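Local coordinates for YcaO (Methanopyrus kandleri, PDB 6CI7), which binds adenine nucleotide and magnesium and, as a YcaO-family protein, probably uses ATP to activate backbone amides of a peptide substrate, at residues Leu148-Leu153 with Val344-Val349; Glu156-Gly161 with Lys315-Leu320; Pro182-His187 with Leu206-Ser211. One frame throughout, in Å; residues are numbered along the deposited sequence.

Interaction 1: Leu148-Leu153 with Val344-Val349; sequences LSAGRL and VPVVRV. With ACP (phosphomethylphosphonic acid adenylate ester), chain G.
Strand 148-150 runs antiparallel to strand 346-349, their short axes 4.7 Å apart, with Ser149 and Val347 as a hydrogen-bonded pair flanked by the non-hydrogen-bonded pairs Leu148-Arg348 and Ala150-Val346. Ser149 N donates a hydrogen bond to Val347 O, and Val347 N donates one back to Ser149 O at 2.9 Å. Past the strand's end, Gly151 N reaches Pro345 O.

On the face carrying Leu148, Ala150, Val346 and Arg348, the CB of Ala150 lies 3.8 Å from CG2 of Val346. Leu148 holds its CG anti to the backbone N (chi1 -169°), and its CD1 meets the aliphatic CD of Arg348 at 3.8 Å. The guanidinium beyond is bonded to the carbonyls of Val132 and Asn146. Farther along, the Pro345 ring lies against the turn, its CD 3.3 Å from Gly151 O and its CG 3.5 Å from Arg152 O.

Strand 148-150 is the edge strand of a five-stranded antiparallel sheet, and its outer side receives the nucleotide ribose. Ala150 N donates to ACP O3' at 3.1 Å, while ACP O2' donates to Ala150 O at 2.8 Å. Main chain thus reads both sugar hydroxyls, so the sheet pairing probably helps to set the ribose-binding edge.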
loop_
_atom_site.group_PDB
_atom_site.type_symbol
_atom_site.label_atom_id
_atom_site.label_comp_id
_atom_site.label_asym_id
_atom_site.label_seq_id
_atom_site.Cartn_x
_atom_site.Cartn_y
_atom_site.Cartn_z
ATOM N N LEU A 148 -5.070 -4.228 2.232
ATOM C CA LEU A 148 -6.412 -3.990 1.763
ATOM C C LEU A 148 -6.392 -3.402 0.362
ATOM O O LEU A 148 -5.628 -2.486 0.083
ATOM C CB LEU A 148 -7.047 -3.016 2.733
ATOM C CG LEU A 148 -8.516 -2.676 2.747
ATOM C CD1 LEU A 148 -9.315 -3.923 3.080
ATOM C CD2 LEU A 148 -8.679 -1.608 3.808
ATOM N N SER A 149 -7.226 -3.923 -0.531
ATOM C CA SER A 149 -7.203 -3.456 -1.913
ATOM C C SER A 149 -8.473 -3.747 -2.675
ATOM O O SER A 149 -9.057 -4.810 -2.543
ATOM C CB SER A 149 -6.002 -4.057 -2.655
ATOM O OG SER A 149 -5.977 -3.619 -3.996
ATOM N N ALA A 150 -8.874 -2.787 -3.500
ATOM C CA ALA A 150 -10.003 -2.921 -4.427
ATOM C C ALA A 150 -9.477 -3.013 -5.849
ATOM O O ALA A 150 -8.394 -2.505 -6.138
ATOM C CB ALA A 150 -10.953 -1.731 -4.280
ATOM N N GLY A 151 -10.236 -3.658 -6.734
ATOM C CA GLY A 151 -9.936 -3.660 -8.175
ATOM C C GLY A 151 -11.153 -4.005 -9.019
ATOM O O GLY A 151 -12.239 -4.263 -8.482
ATOM N N ARG A 152 -10.988 -4.017 -10.340
ATOM C CA ARG A 152 -12.061 -4.498 -11.232
ATOM C C ARG A 152 -12.235 -6.030 -11.203
ATOM O O ARG A 152 -13.341 -6.543 -11.396
ATOM C CB ARG A 152 -11.850 -4.013 -12.665
ATOM C CG ARG A 152 -12.042 -2.511 -12.872
ATOM C CD ARG A 152 -13.495 -2.064 -12.867
ATOM N NE ARG A 152 -14.320 -2.553 -13.986
ATOM C CZ ARG A 152 -14.349 -2.033 -15.218
ATOM N NH1 ARG A 152 -13.581 -1.001 -15.550
ATOM N NH2 ARG A 152 -15.150 -2.559 -16.139
ATOM N N LEU A 153 -11.133 -6.739 -10.975
ATOM C CA LEU A 153 -11.108 -8.194 -10.860
ATOM C C LEU A 153 -10.377 -8.503 -9.576
ATOM O O LEU A 153 -9.534 -7.706 -9.144
ATOM C CB LEU A 153 -10.380 -8.833 -12.059
ATOM C CG LEU A 153 -10.861 -8.586 -13.505
ATOM C CD1 LEU A 153 -9.906 -9.217 -14.504
ATOM C CD2 LEU A 153 -12.268 -9.122 -13.753
ATOM N N VAL A 344 -17.931 -4.908 -6.534
ATOM C CA VAL A 344 -16.545 -4.438 -6.643
ATOM C C VAL A 344 -15.665 -5.396 -5.858
ATOM O O VAL A 344 -15.827 -5.501 -4.634
ATOM C CB VAL A 344 -16.345 -2.991 -6.123
ATOM C CG1 VAL A 344 -14.885 -2.570 -6.262
ATOM C CG2 VAL A 344 -17.245 -2.013 -6.863
ATOM N N PRO A 345 -14.760 -6.123 -6.558
ATOM C CA PRO A 345 -13.808 -6.995 -5.855
ATOM C C PRO A 345 -12.923 -6.212 -4.871
ATOM O O PRO A 345 -12.269 -5.241 -5.255
ATOM C CB PRO A 345 -12.974 -7.591 -6.994
ATOM C CG PRO A 345 -13.914 -7.610 -8.157
ATOM C CD PRO A 345 -14.732 -6.355 -8.017
ATOM N N VAL A 346 -12.975 -6.600 -3.603
ATOM C CA VAL A 346 -12.101 -6.046 -2.562
ATOM C C VAL A 346 -11.562 -7.241 -1.801
ATOM O O VAL A 346 -12.313 -8.190 -1.513
ATOM C CB VAL A 346 -12.837 -5.071 -1.581
ATOM C CG1 VAL A 346 -11.902 -4.558 -0.479
ATOM C CG2 VAL A 346 -13.443 -3.882 -2.331
ATOM N N VAL A 347 -10.263 -7.202 -1.505
ATOM C CA VAL A 347 -9.625 -8.226 -0.671
ATOM C C VAL A 347 -8.833 -7.599 0.472
ATOM O O VAL A 347 -8.503 -6.401 0.438
ATOM C CB VAL A 347 -8.728 -9.219 -1.479
ATOM C CG1 VAL A 347 -9.445 -9.755 -2.721
ATOM C CG2 VAL A 347 -7.396 -8.587 -1.870
ATOM N N ARG A 348 -8.564 -8.419 1.490
ATOM C CA ARG A 348 -7.509 -8.166 2.459
ATOM C C ARG A 348 -6.460 -9.253 2.302
ATOM O O ARG A 348 -6.780 -10.446 2.415
ATOM C CB ARG A 348 -8.038 -8.240 3.878
ATOM C CG ARG A 348 -7.016 -7.817 4.912
ATOM C CD ARG A 348 -7.213 -6.336 5.117
ATOM N NE ARG A 348 -6.122 -5.699 5.822
ATOM C CZ ARG A 348 -6.248 -5.129 7.006
ATOM N NH1 ARG A 348 -7.423 -5.137 7.631
ATOM N NH2 ARG A 348 -5.190 -4.561 7.562
ATOM N N VAL A 349 -5.216 -8.848 2.064
ATOM C CA VAL A 349 -4.126 -9.803 1.944
ATOM C C VAL A 349 -3.310 -9.780 3.229
ATOM O O VAL A 349 -2.903 -8.702 3.709
ATOM C CB VAL A 349 -3.242 -9.542 0.696
ATOM C CG1 VAL A 349 -1.999 -10.427 0.695
ATOM C CG2 VAL A 349 -4.038 -9.760 -0.585
HETATM P PG ACP G . -2.035 3.476 0.361
HETATM O O1G ACP G . -2.612 2.008 0.701
HETATM O O2G ACP G . -3.233 4.544 0.479
HETATM O O3G ACP G . -0.991 3.791 1.353
HETATM P PB ACP G . -2.487 3.001 -2.506
HETATM O O1B ACP G . -2.704 1.437 -2.159
HETATM O O2B ACP G . -3.667 3.807 -2.119
HETATM C C3B ACP G . -1.262 3.564 -1.308
HETATM P PA ACP G . -3.386 3.707 -5.189
HETATM O O1A ACP G . -2.945 3.312 -6.576
HETATM O O2A ACP G . -3.633 5.185 -4.996
HETATM O O3A ACP G . -2.254 3.211 -4.111
HETATM O "O5'" ACP G . -4.735 2.881 -4.941
HETATM C "C5'" ACP G . -5.949 3.327 -4.314
HETATM C "C4'" ACP G . -6.992 2.194 -4.368
HETATM O "O4'" ACP G . -7.643 2.236 -5.645
HETATM C "C3'" ACP G . -6.395 0.787 -4.281
HETATM O "O3'" ACP G . -7.345 -0.125 -3.698
HETATM C "C2'" ACP G . -6.149 0.451 -5.736
HETATM O "O2'" ACP G . -6.053 -0.925 -6.001
HETATM C "C1'" ACP G . -7.368 1.051 -6.401
HETATM N N9 ACP G . -7.093 1.392 -7.806
HETATM C C8 ACP G . -6.134 2.230 -8.223
HETATM N N7 ACP G . -6.112 2.317 -9.572
HETATM C C5 ACP G . -7.085 1.507 -10.035
HETATM C C6 ACP G . -7.606 1.138 -11.376
HETATM N N6 ACP G . -7.063 1.683 -12.493
HETATM N N1 ACP G . -8.635 0.263 -11.437
HETATM C C2 ACP G . -9.182 -0.272 -10.316
HETATM N N3 ACP G . -8.754 0.009 -9.062
HETATM C C4 ACP G . -7.730 0.891 -8.864
#

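Interaction 2: Glu156-Gly161 with Lys315-Leu320; sequences EAVIQG and KLTEEL. With ACP (phosphomethylphosphonic acid adenylate ester), chain G.
OE2 of Glu156 is gripped by two groups, the guanidinium NH1 of Arg12 in a salt bridge and the backbone N of Arg152 in a hydrogen bond. The same oxygen sits 3.9 Å from C2 of the adenine in ACP. One turn on, Gln160 serves the other end of the nucleotide: its NE2 donates an almost straight bond (168°) to O1B on the beta phosphorus at 2.9 Å. A bend at chi2 carries the amide round to that oxygen, and CD of Gln160 passes 3.6 Å from the ribose O2'.

The far side of this helix packs on helix 315-320. The two run in roughly the same direction, 34° apart, with short axes 9.6 Å from each other. Ile159 acts as the knob of a knobs-into-holes arrangement, entering the hole framed by Leu313, Leu316, Thr317 and Leu320. Its CG1 stands anti to the carbonyl carbon (chi1 -71°), which sends the longer branch toward Leu316 and Thr317 and the CG2 methyl toward Leu320. CD1 of Ile159 meets CD2 of Leu316 at 3.8 Å, the side chains crossing at about a right angle, and CG2 of Ile159 touches CD1 of Leu320 at 3.9 Å.

At one wall of the hole, CD1 of Ile159 comes within 3.3 Å of OG1 of Thr317. That hydroxyl is turned back along its own helix and bonded to Leu313 O, so the buried hydroxyl is satisfied within its helix. The methyl CG2 of Thr317 meets CG1 of Val158 at 3.8 Å, and the Val158 side chain also touches Val347 in the adjoining strand.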
loop_
_atom_site.group_PDB
_atom_site.type_symbol
_atom_site.label_atom_id
_atom_site.label_comp_id
_atom_site.label_asym_id
_atom_site.label_seq_id
_atom_site.Cartn_x
_atom_site.Cartn_y
_atom_site.Cartn_z
ATOM N N GLU A 156 -6.532 -8.153 -9.661
ATOM C CA GLU A 156 -5.978 -6.803 -9.526
ATOM C C GLU A 156 -5.727 -6.471 -8.067
ATOM O O GLU A 156 -4.642 -5.993 -7.719
ATOM C CB GLU A 156 -6.906 -5.754 -10.113
ATOM C CG GLU A 156 -6.838 -5.627 -11.619
ATOM C CD GLU A 156 -7.826 -4.604 -12.132
ATOM O OE1 GLU A 156 -7.862 -4.379 -13.357
ATOM O OE2 GLU A 156 -8.559 -4.012 -11.304
ATOM N N ALA A 157 -6.714 -6.784 -7.227
ATOM C CA ALA A 157 -6.691 -6.459 -5.816
ATOM C C ALA A 157 -5.640 -7.277 -5.057
ATOM O O ALA A 157 -4.886 -6.720 -4.248
ATOM C CB ALA A 157 -8.086 -6.634 -5.216
ATOM N N VAL A 158 -5.583 -8.584 -5.330
ATOM C CA VAL A 158 -4.580 -9.471 -4.723
ATOM C C VAL A 158 -3.175 -8.985 -5.085
ATOM O O VAL A 158 -2.327 -8.848 -4.201
ATOM C CB VAL A 158 -4.780 -10.960 -5.101
ATOM C CG1 VAL A 158 -3.636 -11.827 -4.560
ATOM C CG2 VAL A 158 -6.117 -11.467 -4.562
ATOM N N ILE A 159 -2.948 -8.686 -6.365
ATOM C CA ILE A 159 -1.641 -8.162 -6.797
ATOM C C ILE A 159 -1.286 -6.892 -6.006
ATOM O O ILE A 159 -0.240 -6.838 -5.362
ATOM C CB ILE A 159 -1.571 -7.924 -8.325
ATOM C CG1 ILE A 159 -1.525 -9.268 -9.070
ATOM C CG2 ILE A 159 -0.349 -7.083 -8.693
ATOM C CD1 ILE A 159 -1.969 -9.194 -10.512
ATOM N N GLN A 160 -2.190 -5.914 -6.013
ATOM C CA GLN A 160 -1.932 -4.627 -5.399
ATOM C C GLN A 160 -1.771 -4.733 -3.882
ATOM O O GLN A 160 -0.846 -4.147 -3.305
ATOM C CB GLN A 160 -3.023 -3.632 -5.797
ATOM C CG GLN A 160 -2.552 -2.184 -5.839
ATOM C CD GLN A 160 -2.799 -1.469 -4.534
ATOM O OE1 GLN A 160 -3.586 -1.926 -3.696
ATOM N NE2 GLN A 160 -2.134 -0.329 -4.349
ATOM N N GLY A 161 -2.647 -5.514 -3.255
ATOM C CA GLY A 161 -2.623 -5.722 -1.806
ATOM C C GLY A 161 -1.381 -6.434 -1.328
ATOM O O GLY A 161 -0.833 -6.074 -0.276
ATOM N N LYS A 315 -1.356 -15.166 -14.338
ATOM C CA LYS A 315 0.014 -15.653 -14.302
ATOM C C LYS A 315 0.861 -14.772 -13.378
ATOM O O LYS A 315 1.639 -15.300 -12.572
ATOM C CB LYS A 315 0.568 -15.816 -15.743
ATOM C CG LYS A 315 2.024 -15.454 -15.995
ATOM C CD LYS A 315 2.954 -16.647 -16.108
ATOM C CE LYS A 315 4.100 -16.268 -17.041
ATOM N NZ LYS A 315 5.334 -17.086 -16.873
ATOM N N LEU A 316 0.669 -13.451 -13.460
ATOM C CA LEU A 316 1.337 -12.499 -12.556
ATOM C C LEU A 316 0.952 -12.675 -11.065
ATOM O O LEU A 316 1.833 -12.678 -10.187
ATOM C CB LEU A 316 1.118 -11.062 -13.032
ATOM C CG LEU A 316 1.729 -9.910 -12.232
ATOM C CD1 LEU A 316 3.245 -9.863 -12.360
ATOM C CD2 LEU A 316 1.118 -8.601 -12.693
ATOM N N THR A 317 -0.344 -12.853 -10.789
ATOM C CA THR A 317 -0.828 -13.162 -9.428
ATOM C C THR A 317 -0.151 -14.430 -8.915
ATOM O O THR A 317 0.460 -14.421 -7.854
ATOM C CB THR A 317 -2.371 -13.340 -9.367
ATOM O OG1 THR A 317 -3.009 -12.261 -10.054
ATOM C CG2 THR A 317 -2.878 -13.379 -7.917
ATOM N N GLU A 318 -0.248 -15.500 -9.696
ATOM C CA GLU A 318 0.408 -16.779 -9.405
ATOM C C GLU A 318 1.898 -16.590 -9.066
ATOM O O GLU A 318 2.360 -17.051 -8.020
ATOM C CB GLU A 318 0.235 -17.714 -10.605
ATOM C CG GLU A 318 0.389 -19.204 -10.319
ATOM C CD GLU A 318 0.179 -20.050 -11.567
ATOM O OE1 GLU A 318 -0.995 -20.279 -11.938
ATOM O OE2 GLU A 318 1.183 -20.483 -12.180
ATOM N N GLU A 319 2.618 -15.863 -9.923
ATOM C CA GLU A 319 4.061 -15.678 -9.773
ATOM C C GLU A 319 4.449 -14.898 -8.512
ATOM O O GLU A 319 5.376 -15.297 -7.793
ATOM C CB GLU A 319 4.670 -15.046 -11.037
ATOM C CG GLU A 319 4.836 -16.024 -12.201
ATOM C CD GLU A 319 5.898 -15.599 -13.202
ATOM O OE1 GLU A 319 6.929 -16.296 -13.299
ATOM O OE2 GLU A 319 5.719 -14.572 -13.889
ATOM N N LEU A 320 3.725 -13.809 -8.235
ATOM C CA LEU A 320 3.999 -12.984 -7.059
ATOM C C LEU A 320 3.678 -13.750 -5.788
ATOM O O LEU A 320 4.434 -13.690 -4.823
ATOM C CB LEU A 320 3.235 -11.650 -7.106
ATOM C CG LEU A 320 3.636 -10.633 -8.183
ATOM C CD1 LEU A 320 2.466 -9.712 -8.479
ATOM C CD2 LEU A 320 4.865 -9.826 -7.802
HETATM P PG ACP G . -2.035 3.476 0.361
HETATM O O1G ACP G . -2.612 2.008 0.701
HETATM O O2G ACP G . -3.233 4.544 0.479
HETATM O O3G ACP G . -0.991 3.791 1.353
HETATM P PB ACP G . -2.487 3.001 -2.506
HETATM O O1B ACP G . -2.704 1.437 -2.159
HETATM O O2B ACP G . -3.667 3.807 -2.119
HETATM C C3B ACP G . -1.262 3.564 -1.308
HETATM P PA ACP G . -3.386 3.707 -5.189
HETATM O O1A ACP G . -2.945 3.312 -6.576
HETATM O O2A ACP G . -3.633 5.185 -4.996
HETATM O O3A ACP G . -2.254 3.211 -4.111
HETATM O "O5'" ACP G . -4.735 2.881 -4.941
HETATM C "C5'" ACP G . -5.949 3.327 -4.314
HETATM C "C4'" ACP G . -6.992 2.194 -4.368
HETATM O "O4'" ACP G . -7.643 2.236 -5.645
HETATM C "C3'" ACP G . -6.395 0.787 -4.281
HETATM O "O3'" ACP G . -7.345 -0.125 -3.698
HETATM C "C2'" ACP G . -6.149 0.451 -5.736
HETATM O "O2'" ACP G . -6.053 -0.925 -6.001
HETATM C "C1'" ACP G . -7.368 1.051 -6.401
HETATM N N9 ACP G . -7.093 1.392 -7.806
HETATM C C8 ACP G . -6.134 2.230 -8.223
HETATM N N7 ACP G . -6.112 2.317 -9.572
HETATM C C5 ACP G . -7.085 1.507 -10.035
HETATM C C6 ACP G . -7.606 1.138 -11.376
HETATM N N6 ACP G . -7.063 1.683 -12.493
HETATM N N1 ACP G . -8.635 0.263 -11.437
HETATM C C2 ACP G . -9.182 -0.272 -10.316
HETATM N N3 ACP G . -8.754 0.009 -9.062
HETATM C C4 ACP G . -7.730 0.891 -8.864
#

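Interaction 3: Pro182-His187 with Leu206-Ser211; sequences PELEVH and LRLLPS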
loop_
_atom_site.group_PDB
_atom_site.type_symbol
_atom_site.label_atom_id
_atom_site.label_comp_id
_atom_site.label_asym_id
_atom_site.label_seq_id
_atom_site.Cartn_x
_atom_site.Cartn_y
_atom_site.Cartn_z
ATOM N N PRO A 182 20.713 2.144 -0.203
ATOM C CA PRO A 182 21.422 2.902 -1.250
ATOM C C PRO A 182 20.527 3.908 -2.022
ATOM O O PRO A 182 19.313 3.703 -2.127
ATOM C CB PRO A 182 21.911 1.801 -2.206
ATOM C CG PRO A 182 20.937 0.685 -2.030
ATOM C CD PRO A 182 20.581 0.714 -0.566
ATOM N N GLU A 183 21.127 4.981 -2.540
ATOM C CA GLU A 183 20.431 5.912 -3.428
ATOM C C GLU A 183 20.107 5.191 -4.733
ATOM O O GLU A 183 20.922 4.394 -5.224
ATOM C CB GLU A 183 21.288 7.158 -3.687
ATOM C CG GLU A 183 20.679 8.182 -4.644
ATOM C CD GLU A 183 21.420 9.513 -4.670
ATOM O OE1 GLU A 183 22.605 9.540 -5.072
ATOM O OE2 GLU A 183 20.806 10.543 -4.300
ATOM N N LEU A 184 18.912 5.444 -5.272
ATOM C CA LEU A 184 18.541 4.909 -6.579
ATOM C C LEU A 184 18.588 5.980 -7.659
ATOM O O LEU A 184 17.977 7.041 -7.526
ATOM C CB LEU A 184 17.174 4.217 -6.542
ATOM C CG LEU A 184 16.674 3.587 -7.843
ATOM C CD1 LEU A 184 17.521 2.393 -8.274
ATOM C CD2 LEU A 184 15.231 3.177 -7.653
ATOM N N GLU A 185 19.316 5.670 -8.725
ATOM C CA GLU A 185 19.553 6.600 -9.815
ATOM C C GLU A 185 18.650 6.216 -10.974
ATOM O O GLU A 185 18.565 5.038 -11.333
ATOM C CB GLU A 185 21.025 6.545 -10.219
ATOM C CG GLU A 185 21.602 7.873 -10.668
ATOM C CD GLU A 185 23.024 8.106 -10.173
ATOM O OE1 GLU A 185 23.879 7.201 -10.317
ATOM O OE2 GLU A 185 23.286 9.213 -9.648
ATOM N N VAL A 186 17.951 7.206 -11.529
ATOM C CA VAL A 186 16.948 6.982 -12.587
ATOM C C VAL A 186 17.152 7.961 -13.753
ATOM O O VAL A 186 17.903 8.932 -13.617
ATOM C CB VAL A 186 15.483 7.059 -12.047
ATOM C CG1 VAL A 186 15.230 6.013 -10.955
ATOM C CG2 VAL A 186 15.140 8.463 -11.562
ATOM N N HIS A 187 16.468 7.712 -14.875
ATOM C CA HIS A 187 16.671 8.464 -16.132
ATOM C C HIS A 187 15.368 8.883 -16.795
ATOM O O HIS A 187 14.285 8.506 -16.332
ATOM C CB HIS A 187 17.499 7.628 -17.119
ATOM C CG HIS A 187 18.808 7.187 -16.564
ATOM N ND1 HIS A 187 18.996 5.938 -16.012
ATOM C CD2 HIS A 187 19.981 7.848 -16.420
ATOM C CE1 HIS A 187 20.239 5.838 -15.574
ATOM N NE2 HIS A 187 20.859 6.984 -15.812
ATOM N N LEU A 206 15.630 9.425 -4.012
ATOM C CA LEU A 206 15.167 8.047 -4.202
ATOM C C LEU A 206 16.075 7.001 -3.565
ATOM O O LEU A 206 17.303 7.135 -3.574
ATOM C CB LEU A 206 14.970 7.734 -5.690
ATOM C CG LEU A 206 13.899 8.502 -6.461
ATOM C CD1 LEU A 206 14.059 8.165 -7.925
ATOM C CD2 LEU A 206 12.488 8.173 -5.990
ATOM N N ARG A 207 15.453 5.964 -3.007
ATOM C CA ARG A 207 16.166 4.861 -2.363
ATOM C C ARG A 207 15.657 3.524 -2.864
ATOM O O ARG A 207 14.469 3.376 -3.113
ATOM C CB ARG A 207 15.991 4.910 -0.841
ATOM C CG ARG A 207 16.467 6.177 -0.154
ATOM C CD ARG A 207 17.955 6.430 -0.313
ATOM N NE ARG A 207 18.340 7.693 0.318
ATOM C CZ ARG A 207 18.638 8.815 -0.329
ATOM N NH1 ARG A 207 18.625 8.867 -1.660
ATOM N NH2 ARG A 207 18.973 9.889 0.368
ATOM N N LEU A 208 16.559 2.557 -3.014
ATOM C CA LEU A 208 16.159 1.166 -3.215
ATOM C C LEU A 208 16.234 0.419 -1.886
ATOM O O LEU A 208 17.311 0.173 -1.355
ATOM C CB LEU A 208 16.991 0.486 -4.313
ATOM C CG LEU A 208 16.522 -0.901 -4.798
ATOM C CD1 LEU A 208 15.271 -0.841 -5.666
ATOM C CD2 LEU A 208 17.652 -1.606 -5.538
ATOM N N LEU A 209 15.072 0.087 -1.343
ATOM C CA LEU A 209 14.992 -0.593 -0.059
ATOM C C LEU A 209 15.350 -2.076 -0.211
ATOM O O LEU A 209 15.122 -2.654 -1.282
ATOM C CB LEU A 209 13.589 -0.421 0.544
ATOM C CG LEU A 209 13.264 0.859 1.340
ATOM C CD1 LEU A 209 13.257 2.097 0.471
ATOM C CD2 LEU A 209 11.926 0.749 2.041
ATOM N N PRO A 210 15.918 -2.697 0.849
ATOM C CA PRO A 210 16.100 -4.156 0.795
ATOM C C PRO A 210 14.744 -4.853 0.726
ATOM O O PRO A 210 13.848 -4.557 1.527
ATOM C CB PRO A 210 16.808 -4.472 2.121
ATOM C CG PRO A 210 16.431 -3.333 3.037
ATOM C CD PRO A 210 16.404 -2.136 2.128
ATOM N N SER A 211 14.583 -5.735 -0.249
ATOM C CA SER A 211 13.328 -6.474 -0.414
ATOM C C SER A 211 13.524 -7.935 -0.041
ATOM O O SER A 211 14.446 -8.581 -0.527
ATOM C CB SER A 211 12.822 -6.352 -1.855
ATOM O OG SER A 211 11.868 -7.366 -2.168
HETATM O O HOH W 1 17.837 10.685 -5.453
#
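Leu184, Leu206 and Leu208 bury more surface here than any other residue of the two segments. Leu184 sets its side chain beside the strand that carries the other two: its CB is 4.2 Å from CB of Leu206 and 4.3 Å from CB of Leu208. The Leu208 side chain also touches Leu304. The backbones meet in a single bridge, Glu183 with Arg207, and cross at 111° between their directions. Two bonds flank the bridge: Leu184 N to Leu206 O at 2.9 Å, and Leu208 N to Pro182 O at 3.1 Å.

Leu206 extends the apolar patch to Val186. With CG anti to the carbonyl carbon (chi1 -64°), its CD1 reaches CG2 of Val186 at 3.8 Å, and the two side chains cross at about a right angle. Val245 of helix 241-260 touches Leu184, Val186 and Leu206 alike. At the other end, the Pro182 ring lies by the carbonyl of Leu208, its CD 3.4 Å from that oxygen.

The bridge joins two sheets. Strand 183-185 pairs in parallel with strand 298-300, whereas strand 203-209 is the edge of a three-stranded antiparallel sheet.

Leu206 O accepts twice, from Leu184 N and from NH1 of Arg207, which approach from opposite faces of the carbonyl plane. The arginine, bent at chi2, brings NH1 back to its own strand, where NH1 of Arg207 also makes a long salt bridge, 3.8 Å, to OE2 of Glu183. Its NH2 is held by Glu205 and by Trp292 O. A water joins the segments again, donating to OE2 of Glu183 and accepting from Leu206 N. Between the two segments charge therefore probably adds little, and the join rests on two main-chain bonds beside a leucine-rich patch.

One segment each of interactions 1 and 2, on the consecutive elements strand 148-150 and helix 154-176, lines the nucleotide site, and 344-349 and 315-320 pack behind them. The two centres are 11 Å apart, and the contacts meet directly where Ser149 OG lies 2.9 Å from Gln160 OE1, probably a hydrogen bond. This ties a ribose-binding strand to the residue that holds an oxygen on the beta phosphorus. Leu148 of the first contact also belongs to a magnesium site, and Arg12, Gln70, Ser74 and Glu81 complete much of the grip on the nucleotide. Interaction 3, its nearest atoms about 9 Å from interaction 2, lies away from the nucleotide, on the opposite side of the chain's centre from interaction 1, 29 Å between centres.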